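Local coordinates for protein flavin prenyltransferase UbiX (Methanocaldococcus jannaschii, PDB 6M8V) that probably makes the prenylated FMN cofactor used by UbiD decarboxylases, joining a dimethylallyl group from dimethylallyl phosphate to reduced FMN, at residues 30-35 with 99-104; 3-8 with 80-85; 146-151 with 160-165. One frame throughout, in Å; residues are numbered along the deposited sequence.

Interaction 1. Residues 30-35 with 99-104. With FMN (flavin mononucleotide), chain B; FMN (flavin mononucleotide), chain C; PO4 (phosphate ion), chain D.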
loop_
_atom_site.group_PDB
_atom_site.type_symbol
_atom_site.label_atom_id
_atom_site.label_comp_id
_atom_site.label_asym_id
_atom_site.label_seq_id
_atom_site.Cartn_x
_atom_site.Cartn_y
_atom_site.Cartn_z
ATOM N N ASN A 30 -39.322 1.512 -4.539
ATOM C CA ASN A 30 -39.219 0.077 -4.761
ATOM C C ASN A 30 -38.589 -0.566 -3.532
ATOM O O ASN A 30 -37.610 -0.051 -2.984
ATOM C CB ASN A 30 -38.395 -0.235 -6.010
ATOM C CG ASN A 30 -39.092 0.190 -7.291
ATOM O OD1 ASN A 30 -39.887 1.126 -7.295
ATOM N ND2 ASN A 30 -38.793 -0.498 -8.386
ATOM N N LEU A 31 -39.164 -1.682 -3.095
ATOM C CA LEU A 31 -38.803 -2.306 -1.833
ATOM C C LEU A 31 -38.314 -3.725 -2.063
ATOM O O LEU A 31 -38.912 -4.482 -2.835
ATOM C CB LEU A 31 -39.994 -2.318 -0.873
ATOM C CG LEU A 31 -39.845 -2.938 0.517
ATOM C CD1 LEU A 31 -38.817 -2.192 1.357
ATOM C CD2 LEU A 31 -41.194 -2.944 1.210
ATOM N N ILE A 32 -37.215 -4.074 -1.399
ATOM C CA ILE A 32 -36.713 -5.441 -1.343
ATOM C C ILE A 32 -36.436 -5.771 0.117
ATOM O O ILE A 32 -35.839 -4.963 0.835
ATOM C CB ILE A 32 -35.436 -5.630 -2.187
ATOM C CG1 ILE A 32 -35.569 -4.940 -3.546
ATOM C CG2 ILE A 32 -35.127 -7.112 -2.356
ATOM C CD1 ILE A 32 -34.244 -4.745 -4.268
ATOM N N ILE A 33 -36.870 -6.951 0.553
ATOM C CA ILE A 33 -36.697 -7.403 1.931
ATOM C C ILE A 33 -36.048 -8.779 1.891
ATOM O O ILE A 33 -36.597 -9.709 1.285
ATOM C CB ILE A 33 -38.032 -7.447 2.699
ATOM C CG1 ILE A 33 -38.747 -6.096 2.614
ATOM C CG2 ILE A 33 -37.804 -7.828 4.154
ATOM C CD1 ILE A 33 -40.152 -6.094 3.207
ATOM N N SER A 34 -34.882 -8.910 2.520
ATOM C CA SER A 34 -34.211 -10.201 2.549
ATOM C C SER A 34 -34.943 -11.159 3.486
ATOM O O SER A 34 -35.699 -10.748 4.372
ATOM C CB SER A 34 -32.757 -10.055 2.999
ATOM O OG SER A 34 -32.686 -9.731 4.377
ATOM N N ASN A 35 -34.693 -12.456 3.287
ATOM C CA ASN A 35 -35.341 -13.470 4.115
ATOM C C ASN A 35 -35.029 -13.263 5.591
ATOM O O ASN A 35 -35.913 -13.402 6.442
ATOM C CB ASN A 35 -34.914 -14.869 3.669
ATOM C CG ASN A 35 -35.667 -15.344 2.445
ATOM O OD1 ASN A 35 -36.785 -14.900 2.177
ATOM N ND2 ASN A 35 -35.056 -16.252 1.691
ATOM N N ASN A 99 -27.710 -11.727 -4.557
ATOM C CA ASN A 99 -29.140 -11.484 -4.430
ATOM C C ASN A 99 -29.457 -10.153 -5.097
ATOM O O ASN A 99 -28.563 -9.458 -5.592
ATOM C CB ASN A 99 -29.590 -11.505 -2.961
ATOM C CG ASN A 99 -28.834 -10.512 -2.096
ATOM O OD1 ASN A 99 -28.619 -9.364 -2.484
ATOM N ND2 ASN A 99 -28.434 -10.950 -0.910
ATOM N N LEU A 100 -30.742 -9.785 -5.094
ATOM C CA LEU A 100 -31.150 -8.578 -5.806
ATOM C C LEU A 100 -30.673 -7.315 -5.097
ATOM O O LEU A 100 -30.338 -6.326 -5.757
ATOM C CB LEU A 100 -32.671 -8.551 -5.980
ATOM C CG LEU A 100 -33.238 -7.404 -6.834
ATOM C CD1 LEU A 100 -32.743 -7.503 -8.264
ATOM C CD2 LEU A 100 -34.772 -7.350 -6.805
ATOM N N ILE A 101 -30.622 -7.332 -3.763
ATOM C CA ILE A 101 -30.192 -6.152 -3.017
ATOM C C ILE A 101 -28.766 -5.760 -3.405
ATOM O O ILE A 101 -28.503 -4.619 -3.799
ATOM C CB ILE A 101 -30.324 -6.399 -1.504
ATOM C CG1 ILE A 101 -31.805 -6.344 -1.098
ATOM C CG2 ILE A 101 -29.506 -5.373 -0.721
ATOM C CD1 ILE A 101 -32.059 -6.641 0.373
ATOM N N VAL A 102 -27.826 -6.702 -3.301
ATOM C CA VAL A 102 -26.436 -6.396 -3.627
ATOM C C VAL A 102 -26.292 -6.083 -5.111
ATOM O O VAL A 102 -25.472 -5.243 -5.501
ATOM C CB VAL A 102 -25.523 -7.562 -3.190
ATOM C CG1 VAL A 102 -24.038 -7.215 -3.401
ATOM C CG2 VAL A 102 -25.787 -7.907 -1.747
ATOM N N ARG A 103 -27.094 -6.726 -5.961
ATOM C CA ARG A 103 -27.018 -6.444 -7.389
ATOM C C ARG A 103 -27.400 -4.996 -7.688
ATOM O O ARG A 103 -26.730 -4.331 -8.490
ATOM C CB ARG A 103 -27.901 -7.427 -8.166
ATOM C CG ARG A 103 -28.084 -7.096 -9.648
ATOM C CD ARG A 103 -26.765 -7.118 -10.439
ATOM N NE ARG A 103 -27.010 -6.897 -11.865
ATOM C CZ ARG A 103 -26.066 -6.682 -12.780
ATOM N NH1 ARG A 103 -24.789 -6.658 -12.431
ATOM N NH2 ARG A 103 -26.400 -6.490 -14.053
ATOM N N VAL A 104 -28.451 -4.473 -7.039
ATOM C CA VAL A 104 -28.827 -3.083 -7.311
ATOM C C VAL A 104 -27.848 -2.108 -6.664
ATOM O O VAL A 104 -27.672 -0.986 -7.155
ATOM C CB VAL A 104 -30.283 -2.783 -6.889
ATOM C CG1 VAL A 104 -31.266 -3.726 -7.591
ATOM C CG2 VAL A 104 -30.455 -2.833 -5.383
HETATM N N1 FMN B . -24.758 -9.991 -13.725
HETATM C C2 FMN B . -23.587 -9.528 -14.287
HETATM O O2 FMN B . -22.634 -9.358 -13.544
HETATM N N3 FMN B . -23.481 -9.256 -15.647
HETATM C C4 FMN B . -24.590 -9.474 -16.454
HETATM O O4 FMN B . -24.569 -9.266 -17.671
HETATM C C4A FMN B . -25.767 -9.942 -15.889
HETATM N N5 FMN B . -26.847 -10.141 -16.709
HETATM C C5A FMN B . -28.022 -10.605 -16.174
HETATM C C6 FMN B . -29.094 -10.800 -17.024
HETATM C C7 FMN B . -30.289 -11.263 -16.510
HETATM C C7M FMN B . -31.439 -11.475 -17.439
HETATM C C8 FMN B . -30.414 -11.533 -15.154
HETATM C C8M FMN B . -31.721 -12.039 -14.627
HETATM C C9 FMN B . -29.335 -11.337 -14.298
HETATM C C9A FMN B . -28.131 -10.870 -14.811
HETATM N N10 FMN B . -27.044 -10.673 -13.978
HETATM C C10 FMN B . -25.861 -10.201 -14.524
HETATM C "C1'" FMN B . -27.153 -10.943 -12.499
HETATM C "C2'" FMN B . -26.483 -12.250 -12.089
HETATM O "O2'" FMN B . -27.124 -13.333 -12.725
HETATM C "C3'" FMN B . -26.543 -12.465 -10.585
HETATM O "O3'" FMN B . -25.582 -11.653 -9.943
HETATM C "C4'" FMN B . -26.347 -13.939 -10.230
HETATM O "O4'" FMN B . -26.371 -14.088 -8.830
HETATM C "C5'" FMN B . -25.056 -14.538 -10.780
HETATM O "O5'" FMN B . -24.869 -15.817 -10.203
HETATM P P FMN B . -23.915 -16.932 -10.878
HETATM O O1P FMN B . -24.496 -17.332 -12.204
HETATM O O2P FMN B . -22.554 -16.319 -11.111
HETATM O O3P FMN B . -23.796 -18.124 -9.963
HETATM N N1 FMN C . -26.130 -8.881 11.812
HETATM C C2 FMN C . -25.544 -7.633 11.852
HETATM O O2 FMN C . -24.574 -7.442 11.137
HETATM N N3 FMN C . -26.027 -6.620 12.673
HETATM C C4 FMN C . -27.140 -6.881 13.463
HETATM O O4 FMN C . -27.631 -6.030 14.210
HETATM C C4A FMN C . -27.729 -8.136 13.422
HETATM N N5 FMN C . -28.822 -8.367 14.217
HETATM C C5A FMN C . -29.423 -9.599 14.193
HETATM C C6 FMN C . -30.525 -9.804 15.001
HETATM C C7 FMN C . -31.147 -11.037 14.998
HETATM C C7M FMN C . -32.339 -11.245 15.872
HETATM C C8 FMN C . -30.674 -12.061 14.188
HETATM C C8M FMN C . -31.372 -13.385 14.202
HETATM C C9 FMN C . -29.565 -11.856 13.374
HETATM C C9A FMN C . -28.935 -10.617 13.375
HETATM N N10 FMN C . -27.834 -10.389 12.569
HETATM C C10 FMN C . -27.229 -9.143 12.600
HETATM C "C1'" FMN C . -27.288 -11.486 11.690
HETATM C "C2'" FMN C . -27.663 -11.304 10.223
HETATM O "O2'" FMN C . -29.065 -11.359 10.079
HETATM C "C3'" FMN C . -27.043 -12.381 9.347
HETATM O "O3'" FMN C . -25.673 -12.102 9.138
HETATM C "C4'" FMN C . -27.790 -12.512 8.019
HETATM O "O4'" FMN C . -27.160 -13.490 7.225
HETATM C "C5'" FMN C . -27.882 -11.207 7.234
HETATM O "O5'" FMN C . -28.380 -11.492 5.940
HETATM P P FMN C . -29.061 -10.358 5.014
HETATM O O1P FMN C . -30.324 -9.883 5.674
HETATM O O2P FMN C . -28.105 -9.194 4.904
HETATM O O3P FMN C . -29.350 -10.922 3.646
HETATM P P PO4 D . -26.693 -4.642 -17.444
HETATM O O1 PO4 D . -27.951 -5.434 -17.170
HETATM O O2 PO4 D . -26.700 -4.117 -18.863
HETATM O O3 PO4 D . -26.609 -3.470 -16.492
HETATM O O4 PO4 D . -25.501 -5.551 -17.247
#
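Ile-32, on strand 30-33, meets helix 100-104 through every carbon of its side chain, and tracing it outward shows how one branched residue can seat a helix on a sheet. CB already faces Ile-101 CG1, 3.9 Å away. There the chain forks. The methyl CG2, lying anti to the backbone N, makes the tightest touch of the contact, 3.6 Å to Ile-101 CG1; the two isoleucines run alongside each other head to tail, so that Ile-101 CD1 runs on toward Ser-34. The other branch, with CG1 beside the backbone N (chi1 -44°), heads for Leu-100, whose side chain lies roughly perpendicular to it. At its tip, CD1 reaches Leu-100 CD2 at 3.7 Å and Val-104 CG2 more loosely at 4.4 Å. The setting is a Rossmann-like fold, a parallel sheet with helices on both faces, and Ile-32 is where strand 28-33 receives the first turn of helix 100-110. That turn is capped by Asn-99, whose OD1 accepts a nearly straight bond from Val-102 N (2.9 Å, 177° at the hydrogen). The apolar seam ends in polar groups on both segments. Where the strand gives way to helix 35-45, Ser-34 OG donates to O1P of FMN (chain C) over 2.7 Å, and it also caps Ala-37 N. On the helix, Arg-103 points to a different flavin: one face of its guanidinium lies over FMN (chain B), with NH1 3.6 Å from N1. The same group gives a weak bond from NH2 to O4 of a phosphate (chain D), a bond from NE to Ala-70 O, and a salt bridge from NH1 to Glu-121 of a neighbouring subunit.

Interaction 2. Residues 3-8 with 80-85; sequences IIVCIT and VVVPCS. With FMN (flavin mononucleotide), chain C.
Val-80 and Val-81 pair with Val-5 and Cys-6 as parallel neighbours at the heart of a Rossmann-like sheet, and both strands end at the flavin phosphate. The ladder is regular: Ile-4 O accepts from Val-80 N, Val-80 O from Cys-6 N (2.8 Å), and Cys-6 O from Val-82 N. The contact is buried throughout, so its loose part is apolar rather than wet. Ile-3 and Val-80 run alongside each other with their CG2 methyls 3.9 Å apart, and Val-5 CG1 stands 4.2 Å from Val-82 CG1. Packing tightens where the chain kinks at the cis peptide before Pro-83. Thr-8 OG1, held between its own backbone N and carbonyl carbon (chi1 63°), donates to Pro-83 O at 2.6 Å and accepts from Ser-85 N at 2.8 Å, clamping the loop that presents Ser-85. A valine in place of Thr-8 would probably leave Ser-85 N without this acceptor and cost Pro-83 O its short bond from the hydroxyl, freeing the turn at 83-85 to shift. Beyond the clamp, Thr-8 CB comes within 3.3 Å of the phosphate oxygen O2P of FMN (chain C).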
loop_
_atom_site.group_PDB
_atom_site.type_symbol
_atom_site.label_atom_id
_atom_site.label_comp_id
_atom_site.label_asym_id
_atom_site.label_seq_id
_atom_site.Cartn_x
_atom_site.Cartn_y
_atom_site.Cartn_z
ATOM N N ILE A 3 -36.564 5.597 -5.569
ATOM C CA ILE A 3 -35.676 5.190 -4.490
ATOM C C ILE A 3 -35.880 3.706 -4.224
ATOM O O ILE A 3 -37.015 3.256 -4.036
ATOM C CB ILE A 3 -35.927 6.014 -3.214
ATOM C CG1 ILE A 3 -35.721 7.502 -3.502
ATOM C CG2 ILE A 3 -35.012 5.549 -2.080
ATOM C CD1 ILE A 3 -36.213 8.416 -2.395
ATOM N N ILE A 4 -34.785 2.952 -4.208
ATOM C CA ILE A 4 -34.815 1.537 -3.857
ATOM C C ILE A 4 -34.503 1.415 -2.370
ATOM O O ILE A 4 -33.416 1.795 -1.921
ATOM C CB ILE A 4 -33.815 0.725 -4.699
ATOM C CG1 ILE A 4 -33.766 1.239 -6.140
ATOM C CG2 ILE A 4 -34.158 -0.759 -4.665
ATOM C CD1 ILE A 4 -35.010 0.940 -6.942
ATOM N N VAL A 5 -35.455 0.897 -1.601
ATOM C CA VAL A 5 -35.266 0.658 -0.176
ATOM C C VAL A 5 -35.011 -0.830 0.019
ATOM O O VAL A 5 -35.830 -1.665 -0.380
ATOM C CB VAL A 5 -36.476 1.131 0.645
ATOM C CG1 VAL A 5 -36.325 0.703 2.095
ATOM C CG2 VAL A 5 -36.624 2.640 0.546
ATOM N N CYS A 6 -33.869 -1.162 0.622
ATOM C CA CYS A 6 -33.451 -2.543 0.830
ATOM C C CYS A 6 -33.314 -2.793 2.324
ATOM O O CYS A 6 -32.506 -2.137 2.990
ATOM C CB CYS A 6 -32.124 -2.831 0.118
ATOM S SG CYS A 6 -32.046 -2.346 -1.636
ATOM N N ILE A 7 -34.084 -3.746 2.841
ATOM C CA ILE A 7 -34.062 -4.111 4.254
ATOM C C ILE A 7 -33.316 -5.429 4.393
ATOM O O ILE A 7 -33.726 -6.443 3.817
ATOM C CB ILE A 7 -35.480 -4.231 4.837
ATOM C CG1 ILE A 7 -36.369 -3.086 4.342
ATOM C CG2 ILE A 7 -35.423 -4.269 6.361
ATOM C CD1 ILE A 7 -37.781 -3.096 4.932
ATOM N N THR A 8 -32.239 -5.430 5.169
ATOM C CA THR A 8 -31.473 -6.644 5.416
ATOM C C THR A 8 -31.568 -7.029 6.886
ATOM O O THR A 8 -32.030 -6.258 7.732
ATOM C CB THR A 8 -30.005 -6.483 4.992
ATOM O OG1 THR A 8 -29.374 -5.463 5.778
ATOM C CG2 THR A 8 -29.914 -6.120 3.523
ATOM N N VAL A 80 -31.218 2.863 -0.773
ATOM C CA VAL A 80 -31.020 2.967 0.666
ATOM C C VAL A 80 -31.077 1.564 1.245
ATOM O O VAL A 80 -32.108 0.890 1.146
ATOM C CB VAL A 80 -32.061 3.870 1.348
ATOM C CG1 VAL A 80 -31.660 4.115 2.803
ATOM C CG2 VAL A 80 -32.194 5.187 0.600
ATOM N N VAL A 81 -29.975 1.124 1.839
ATOM C CA VAL A 81 -29.910 -0.154 2.530
ATOM C C VAL A 81 -30.051 0.157 4.015
ATOM O O VAL A 81 -29.116 0.653 4.651
ATOM C CB VAL A 81 -28.614 -0.904 2.214
ATOM C CG1 VAL A 81 -28.693 -2.332 2.732
ATOM C CG2 VAL A 81 -28.357 -0.890 0.714
ATOM N N VAL A 82 -31.233 -0.120 4.562
ATOM C CA VAL A 82 -31.551 0.226 5.946
ATOM C C VAL A 82 -32.402 -0.871 6.576
ATOM O O VAL A 82 -33.465 -1.218 6.043
ATOM C CB VAL A 82 -32.267 1.585 6.031
ATOM C CG1 VAL A 82 -33.439 1.644 5.052
ATOM C CG2 VAL A 82 -32.746 1.828 7.447
ATOM N N PRO A 83 -31.948 -1.492 7.672
ATOM C CA PRO A 83 -30.560 -1.384 8.124
ATOM C C PRO A 83 -29.669 -2.271 7.255
ATOM O O PRO A 83 -30.198 -3.103 6.519
ATOM C CB PRO A 83 -30.625 -1.891 9.561
ATOM C CG PRO A 83 -31.735 -2.893 9.530
ATOM C CD PRO A 83 -32.757 -2.327 8.578
ATOM N N CYS A 84 -28.353 -2.103 7.330
ATOM C CA CYS A 84 -27.422 -2.898 6.538
ATOM C C CYS A 84 -26.728 -3.890 7.458
ATOM O O CYS A 84 -26.007 -3.486 8.375
ATOM C CB CYS A 84 -26.394 -2.011 5.833
ATOM S SG CYS A 84 -25.322 -2.898 4.668
ATOM N N SER A 85 -26.953 -5.180 7.223
ATOM C CA SER A 85 -26.264 -6.198 7.998
ATOM C C SER A 85 -24.773 -6.202 7.658
ATOM O O SER A 85 -24.342 -5.643 6.646
ATOM C CB SER A 85 -26.881 -7.570 7.732
ATOM O OG SER A 85 -26.653 -7.976 6.392
HETATM N N1 FMN C . -26.130 -8.881 11.812
HETATM C C2 FMN C . -25.544 -7.633 11.852
HETATM O O2 FMN C . -24.574 -7.442 11.137
HETATM N N3 FMN C . -26.027 -6.620 12.673
HETATM C C4 FMN C . -27.140 -6.881 13.463
HETATM O O4 FMN C . -27.631 -6.030 14.210
HETATM C C4A FMN C . -27.729 -8.136 13.422
HETATM N N5 FMN C . -28.822 -8.367 14.217
HETATM C C5A FMN C . -29.423 -9.599 14.193
HETATM C C6 FMN C . -30.525 -9.804 15.001
HETATM C C7 FMN C . -31.147 -11.037 14.998
HETATM C C7M FMN C . -32.339 -11.245 15.872
HETATM C C8 FMN C . -30.674 -12.061 14.188
HETATM C C8M FMN C . -31.372 -13.385 14.202
HETATM C C9 FMN C . -29.565 -11.856 13.374
HETATM C C9A FMN C . -28.935 -10.617 13.375
HETATM N N10 FMN C . -27.834 -10.389 12.569
HETATM C C10 FMN C . -27.229 -9.143 12.600
HETATM C "C1'" FMN C . -27.288 -11.486 11.690
HETATM C "C2'" FMN C . -27.663 -11.304 10.223
HETATM O "O2'" FMN C . -29.065 -11.359 10.079
HETATM C "C3'" FMN C . -27.043 -12.381 9.347
HETATM O "O3'" FMN C . -25.673 -12.102 9.138
HETATM C "C4'" FMN C . -27.790 -12.512 8.019
HETATM O "O4'" FMN C . -27.160 -13.490 7.225
HETATM C "C5'" FMN C . -27.882 -11.207 7.234
HETATM O "O5'" FMN C . -28.380 -11.492 5.940
HETATM P P FMN C . -29.061 -10.358 5.014
HETATM O O1P FMN C . -30.324 -9.883 5.674
HETATM O O2P FMN C . -28.105 -9.194 4.904
HETATM O O3P FMN C . -29.350 -10.922 3.646
#

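Interaction 3. Residues 146-151 with 160-165. With PO4 (phosphate ion), chain E.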
loop_
_atom_site.group_PDB
_atom_site.type_symbol
_atom_site.label_atom_id
_atom_site.label_comp_id
_atom_site.label_asym_id
_atom_site.label_seq_id
_atom_site.Cartn_x
_atom_site.Cartn_y
_atom_site.Cartn_z
ATOM N N ILE A 146 -26.805 6.387 13.968
ATOM C CA ILE A 146 -26.214 6.874 15.210
ATOM C C ILE A 146 -26.958 8.138 15.622
ATOM O O ILE A 146 -26.576 9.250 15.222
ATOM C CB ILE A 146 -24.709 7.126 15.050
ATOM C CG1 ILE A 146 -24.059 5.932 14.347
ATOM C CG2 ILE A 146 -24.069 7.351 16.402
ATOM C CD1 ILE A 146 -22.584 6.089 14.086
ATOM N N PRO A 147 -28.027 8.013 16.402
ATOM C CA PRO A 147 -28.805 9.197 16.777
ATOM C C PRO A 147 -27.974 10.195 17.566
ATOM O O PRO A 147 -27.036 9.834 18.281
ATOM C CB PRO A 147 -29.945 8.622 17.625
ATOM C CG PRO A 147 -29.506 7.248 18.017
ATOM C CD PRO A 147 -28.609 6.767 16.926
ATOM N N ALA A 148 -28.308 11.468 17.385
ATOM C CA ALA A 148 -27.829 12.554 18.225
ATOM C C ALA A 148 -28.916 12.932 19.227
ATOM O O ALA A 148 -30.041 12.432 19.178
ATOM C CB ALA A 148 -27.432 13.762 17.377
ATOM N N PHE A 149 -28.569 13.831 20.148
ATOM C CA PHE A 149 -29.490 14.206 21.213
ATOM C C PHE A 149 -29.602 15.714 21.402
ATOM O O PHE A 149 -30.199 16.156 22.391
ATOM C CB PHE A 149 -29.077 13.542 22.536
ATOM C CG PHE A 149 -29.188 12.041 22.521
ATOM C CD1 PHE A 149 -28.183 11.260 21.962
ATOM C CD2 PHE A 149 -30.294 11.407 23.065
ATOM C CE1 PHE A 149 -28.281 9.877 21.941
ATOM C CE2 PHE A 149 -30.399 10.021 23.049
ATOM C CZ PHE A 149 -29.391 9.255 22.484
ATOM N N TYR A 150 -29.049 16.523 20.489
ATOM C CA TYR A 150 -29.219 17.967 20.616
ATOM C C TYR A 150 -30.650 18.402 20.334
ATOM O O TYR A 150 -31.037 19.506 20.727
ATOM C CB TYR A 150 -28.246 18.723 19.701
ATOM C CG TYR A 150 -28.213 18.287 18.247
ATOM C CD1 TYR A 150 -29.233 18.638 17.364
ATOM C CD2 TYR A 150 -27.140 17.555 17.749
ATOM C CE1 TYR A 150 -29.193 18.252 16.034
ATOM C CE2 TYR A 150 -27.092 17.165 16.422
ATOM C CZ TYR A 150 -28.119 17.516 15.569
ATOM O OH TYR A 150 -28.064 17.127 14.250
ATOM N N ASN A 151 -31.440 17.560 19.666
ATOM C CA ASN A 151 -32.866 17.804 19.491
ATOM C C ASN A 151 -33.682 17.410 20.714
ATOM O O ASN A 151 -34.906 17.584 20.699
ATOM C CB ASN A 151 -33.388 17.055 18.257
ATOM C CG ASN A 151 -33.110 15.557 18.311
ATOM O OD1 ASN A 151 -32.055 15.125 18.775
ATOM N ND2 ASN A 151 -34.060 14.762 17.833
ATOM N N ILE A 160 -36.088 7.821 16.198
ATOM C CA ILE A 160 -36.273 7.236 14.871
ATOM C C ILE A 160 -36.465 8.327 13.823
ATOM O O ILE A 160 -35.971 8.219 12.695
ATOM C CB ILE A 160 -37.457 6.251 14.877
ATOM C CG1 ILE A 160 -37.342 5.280 16.051
ATOM C CG2 ILE A 160 -37.531 5.496 13.556
ATOM C CD1 ILE A 160 -36.055 4.492 16.063
ATOM N N ASN A 161 -37.180 9.397 14.178
ATOM C CA ASN A 161 -37.447 10.455 13.211
ATOM C C ASN A 161 -36.208 11.298 12.932
ATOM O O ASN A 161 -36.078 11.859 11.838
ATOM C CB ASN A 161 -38.596 11.341 13.702
ATOM C CG ASN A 161 -39.949 10.673 13.552
ATOM O OD1 ASN A 161 -40.110 9.752 12.754
ATOM N ND2 ASN A 161 -40.931 11.138 14.317
ATOM N N PHE A 162 -35.300 11.416 13.902
ATOM C CA PHE A 162 -34.025 12.075 13.631
ATOM C C PHE A 162 -33.238 11.314 12.571
ATOM O O PHE A 162 -32.780 11.895 11.577
ATOM C CB PHE A 162 -33.203 12.201 14.917
ATOM C CG PHE A 162 -31.825 12.774 14.698
ATOM C CD1 PHE A 162 -31.612 14.139 14.773
ATOM C CD2 PHE A 162 -30.746 11.948 14.403
ATOM C CE1 PHE A 162 -30.355 14.670 14.564
ATOM C CE2 PHE A 162 -29.488 12.474 14.188
ATOM C CZ PHE A 162 -29.292 13.839 14.270
ATOM N N VAL A 163 -33.062 10.007 12.777
ATOM C CA VAL A 163 -32.304 9.188 11.836
ATOM C C VAL A 163 -32.932 9.249 10.448
ATOM O O VAL A 163 -32.239 9.434 9.441
ATOM C CB VAL A 163 -32.208 7.740 12.348
ATOM C CG1 VAL A 163 -31.541 6.846 11.305
ATOM C CG2 VAL A 163 -31.448 7.693 13.677
ATOM N N VAL A 164 -34.258 9.106 10.378
ATOM C CA VAL A 164 -34.936 9.099 9.086
ATOM C C VAL A 164 -34.866 10.475 8.430
ATOM O O VAL A 164 -34.664 10.589 7.214
ATOM C CB VAL A 164 -36.388 8.611 9.257
ATOM C CG1 VAL A 164 -37.192 8.829 7.980
ATOM C CG2 VAL A 164 -36.399 7.137 9.652
ATOM N N GLY A 165 -35.021 11.542 9.221
ATOM C CA GLY A 165 -34.888 12.881 8.670
ATOM C C GLY A 165 -33.526 13.121 8.047
ATOM O O GLY A 165 -33.415 13.747 6.988
HETATM P P PO4 E . -24.408 16.538 13.002
HETATM O O1 PO4 E . -24.450 17.849 13.756
HETATM O O2 PO4 E . -25.768 15.876 13.023
HETATM O O3 PO4 E . -24.010 16.788 11.565
HETATM O O4 PO4 E . -23.395 15.635 13.668
#
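Phe-162 of helix 156-171 projects into the curve of the loop 146-151, and nearly all of the contact is built around its ring. The first kind of interaction is aromatic. Phe-162 turns an edge toward the face of Tyr-150 in an offset edge-to-face pair, ring centroids 5.7 Å apart and planes at 78°. Phe-162 CE1 is 3.8 Å from Tyr-150 CZ, and the hydroxyl itself sits at the phenylalanine's edge, in its plane, with OH 3.4 Å from CE1. Phe-162 CG lies anti to the backbone N (chi1 175°), which carries the ring away from the helix and toward the loop; a second edge-to-face partner there is Phe-178.

Aliphatic packing comes next. The methyl CB of Ala-148 touches the far end of the ring, 3.6 Å from Phe-162 CZ, while Pro-147 CA approaches obliquely near CD2. At the next helix residue, Pro-147 CB meets Val-163 CG2 at 4.3 Å, the more relaxed touch.

Polar interactions radiate outward rather than across. Tyr-150 OH donates to O2 of a phosphate (chain E) over 2.9 Å, and the same ion is bonded by Gly-72 N, Ser-71 OG and Lys-110 NZ of a neighbouring subunit. Another neighbour grips the loop backbone: its Ser-11 OG takes a bond from Phe-149 N, and its Arg-120 NH1 donates to Ile-146 O.

Tyr-150 is predicted to bind dimethylallyl phosphate, and the ion, probably from the crystallisation liquor, is consistent with a site for the substrate's phosphate. The chemistry implies that Phe-162, an apolar second-shell residue, probably helps fix the tilt of the phenol ring, while the hydroxyl holds the anion at a site shared between subunits.

In the fold
Interactions 1 and 2 are neighbours, centres about 8 Å apart, on adjacent strands 28-33 and 2-7 of one parallel sheet; Asn-30 O to Val-5 N and Ile-32 O to Ile-7 N probably join them by hydrogen bonds. Their segments alternate along the chain, and both reach the phosphate of FMN (chain C). Interaction 3 follows later in the sequence, about 26 Å from interaction 1 and about 18 Å from interaction 2, centre to centre, where the loop before helix 156-171 packs against that helix. The C-terminal ends of these strands thus help to form the flavin phosphate site, while the late loop brings a probable substrate-phosphate residue to the subunit interfaces of the twelve-chain assembly.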